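Local coordinates for protein GCN5-related N-acetyltransferase (Anabaena variabilis, PDB 2OZG) that binds coenzyme A and probably transfers acetyl groups to amines, perhaps those of aminoglycosides, as a member of the GCN5-related N-acetyltransferase family, at residues A129-A134 against M287-N292. Sequence-based numbering, arbitrary orientation.
Sequences AGYEQA and MLRIVN
Glu132 and Leu288 face each other as an antiparallel hydrogen-bonded pair: Glu132 N donates to Leu288 O at 3.0 Å, and Leu288 N returns a bond to Glu132 O. One step on, Gln133 and Met287 form a non-hydrogen-bonded pair. Beyond the opposite end of this ladder a water continues the link, donating a hydrogen bond to Gly130 O and accepting one from Ile290 N.

Arg289 provides the side-chain hydrogen bonds across the contact. Its chain bends at chi2 (-70°) and then runs extended, which brings NE to Ala129 O at 2.8 Å; the bond is nearly straight (164°), lies close to the guanidinium plane and uses a lone pair of the carbonyl. NH2 adds a weak bond to the same oxygen, while NH1 bonds Ile290 O on its own strand and forms a salt bridge with Asp316. Shortening Arg289 to an alanine would probably leave Ala129 O without its side-chain donors and Asp316 without its charged mate.

Packing contacts surround the ladder. Arg289 CB makes a CH-pi contact over the centre of the Tyr131 ring, 3.5 Å from its centroid; the guanidinium, further along, is turned 78° to the ring. The phenol hydroxyl is hydrogen-bonded to Ser116. Met287, a selenomethionine, packs CB against Tyr131 CB and carries CE to 3.7 Å from Glu132 OE1, which accepts from Gln133 N and makes a salt bridge with Arg127. Ala134 CB and Leu288 CB press tightly together at 3.5 Å.

Gly130, with positive phi, is the C-prime residue of a Schellman motif that turns helix 123-128 into strand 132-143; a CB there would jam against the preceding carbonyl. Strand 279-290, from the second GNAT region, pairs antiparallel with both 132-143 and 115-118, inserted between two strands of the CoA-binding first region of this tandem-GNAT protein.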
loop_
_atom_site.group_PDB
_atom_site.type_symbol
_atom_site.label_atom_id
_atom_site.label_comp_id
_atom_site.label_asym_id
_atom_site.label_seq_id
_atom_site.Cartn_x
_atom_site.Cartn_y
_atom_site.Cartn_z
ATOM N N ALA A 129 -21.941 9.428 -31.765
ATOM C CA ALA A 129 -22.045 8.854 -33.107
ATOM C C ALA A 129 -22.881 7.592 -33.182
ATOM O O ALA A 129 -22.807 6.856 -34.194
ATOM C CB ALA A 129 -20.637 8.583 -33.662
ATOM N N GLY A 130 -23.606 7.301 -32.098
ATOM C CA GLY A 130 -24.468 6.118 -32.024
ATOM C C GLY A 130 -23.953 4.782 -31.557
ATOM O O GLY A 130 -24.692 3.771 -31.689
ATOM N N TYR A 131 -22.712 4.743 -31.055
ATOM C CA TYR A 131 -22.155 3.533 -30.412
ATOM C C TYR A 131 -22.771 3.419 -29.026
ATOM O O TYR A 131 -23.034 4.434 -28.381
ATOM C CB TYR A 131 -20.620 3.599 -30.231
ATOM C CG TYR A 131 -19.820 3.399 -31.496
ATOM C CD1 TYR A 131 -19.585 4.432 -32.359
ATOM C CD2 TYR A 131 -19.283 2.155 -31.805
ATOM C CE1 TYR A 131 -18.916 4.239 -33.537
ATOM C CE2 TYR A 131 -18.558 1.947 -32.978
ATOM C CZ TYR A 131 -18.380 2.972 -33.830
ATOM O OH TYR A 131 -17.662 2.786 -34.995
ATOM N N GLU A 132 -22.947 2.175 -28.551
ATOM C CA GLU A 132 -23.404 1.971 -27.183
ATOM C C GLU A 132 -22.800 0.748 -26.555
ATOM O O GLU A 132 -22.403 -0.167 -27.234
ATOM C CB GLU A 132 -24.939 1.889 -27.108
ATOM C CG GLU A 132 -25.565 1.887 -25.667
ATOM C CD GLU A 132 -25.104 3.079 -24.795
ATOM O OE1 GLU A 132 -24.039 2.966 -24.150
ATOM O OE2 GLU A 132 -25.810 4.100 -24.741
ATOM N N GLN A 133 -22.731 0.733 -25.225
ATOM C CA GLN A 133 -22.290 -0.471 -24.524
ATOM C C GLN A 133 -23.020 -1.659 -25.079
ATOM O O GLN A 133 -24.236 -1.633 -25.236
ATOM C CB GLN A 133 -22.549 -0.373 -23.033
ATOM C CG GLN A 133 -21.819 0.793 -22.377
ATOM C CD GLN A 133 -21.927 0.735 -20.886
ATOM O OE1 GLN A 133 -22.804 0.047 -20.375
ATOM N NE2 GLN A 133 -20.992 1.423 -20.163
ATOM N N ALA A 134 -22.279 -2.726 -25.381
ATOM C CA ALA A 134 -22.867 -3.839 -26.048
ATOM C C ALA A 134 -22.250 -5.196 -25.727
ATOM O O ALA A 134 -22.824 -6.216 -26.092
ATOM C CB ALA A 134 -22.807 -3.596 -27.546
HETATM N N MSE A 287 -18.220 -1.277 -27.172
HETATM C CA MSE A 287 -19.373 -0.684 -27.743
HETATM C C MSE A 287 -19.585 -1.119 -29.131
HETATM O O MSE A 287 -18.635 -1.458 -29.843
HETATM C CB MSE A 287 -19.185 0.804 -27.711
HETATM C CG MSE A 287 -19.187 1.430 -26.332
HETATM SE SE MSE A 287 -19.120 3.407 -26.411
HETATM C CE MSE A 287 -20.540 3.852 -25.089
ATOM N N LEU A 288 -20.831 -1.032 -29.561
ATOM C CA LEU A 288 -21.236 -1.431 -30.926
ATOM C C LEU A 288 -22.101 -0.357 -31.579
ATOM O O LEU A 288 -22.918 0.281 -30.921
ATOM C CB LEU A 288 -22.048 -2.745 -30.841
ATOM C CG LEU A 288 -22.447 -3.392 -32.194
ATOM C CD1 LEU A 288 -22.219 -4.891 -32.287
ATOM C CD2 LEU A 288 -23.907 -3.028 -32.564
ATOM N N ARG A 289 -21.908 -0.168 -32.880
ATOM C CA ARG A 289 -22.718 0.718 -33.646
ATOM C C ARG A 289 -23.463 -0.127 -34.670
ATOM O O ARG A 289 -22.851 -0.918 -35.420
ATOM C CB ARG A 289 -21.847 1.767 -34.361
ATOM C CG ARG A 289 -22.528 3.193 -34.463
ATOM C CD ARG A 289 -23.697 3.305 -35.405
ATOM N NE ARG A 289 -24.169 4.694 -35.411
ATOM C CZ ARG A 289 -25.194 5.134 -36.119
ATOM N NH1 ARG A 289 -25.894 4.300 -36.887
ATOM N NH2 ARG A 289 -25.560 6.395 -36.018
ATOM N N ILE A 290 -24.781 -0.012 -34.683
ATOM C CA ILE A 290 -25.575 -0.607 -35.769
ATOM C C ILE A 290 -25.450 0.338 -36.948
ATOM O O ILE A 290 -26.021 1.421 -36.957
ATOM C CB ILE A 290 -27.042 -0.761 -35.370
ATOM C CG1 ILE A 290 -27.154 -1.640 -34.111
ATOM C CG2 ILE A 290 -27.892 -1.249 -36.570
ATOM C CD1 ILE A 290 -27.076 -3.151 -34.305
ATOM N N VAL A 291 -24.654 -0.057 -37.929
ATOM C CA VAL A 291 -24.413 0.769 -39.096
ATOM C C VAL A 291 -25.564 0.663 -40.129
ATOM O O VAL A 291 -25.983 1.671 -40.742
ATOM C CB VAL A 291 -23.072 0.399 -39.748
ATOM C CG1 VAL A 291 -22.834 1.225 -41.025
ATOM C CG2 VAL A 291 -21.918 0.593 -38.753
ATOM N N ASN A 292 -26.066 -0.565 -40.306
ATOM C CA ASN A 292 -27.228 -0.845 -41.176
ATOM C C ASN A 292 -28.254 -1.723 -40.439
ATOM O O ASN A 292 -27.997 -2.894 -40.152
ATOM C CB ASN A 292 -26.788 -1.485 -42.469
ATOM C CG ASN A 292 -27.912 -1.562 -43.463
ATOM O OD1 ASN A 292 -28.922 -2.240 -43.254
ATOM N ND2 ASN A 292 -27.767 -0.825 -44.528
HETATM O O HOH W 1 -25.982 1.641 -32.689
#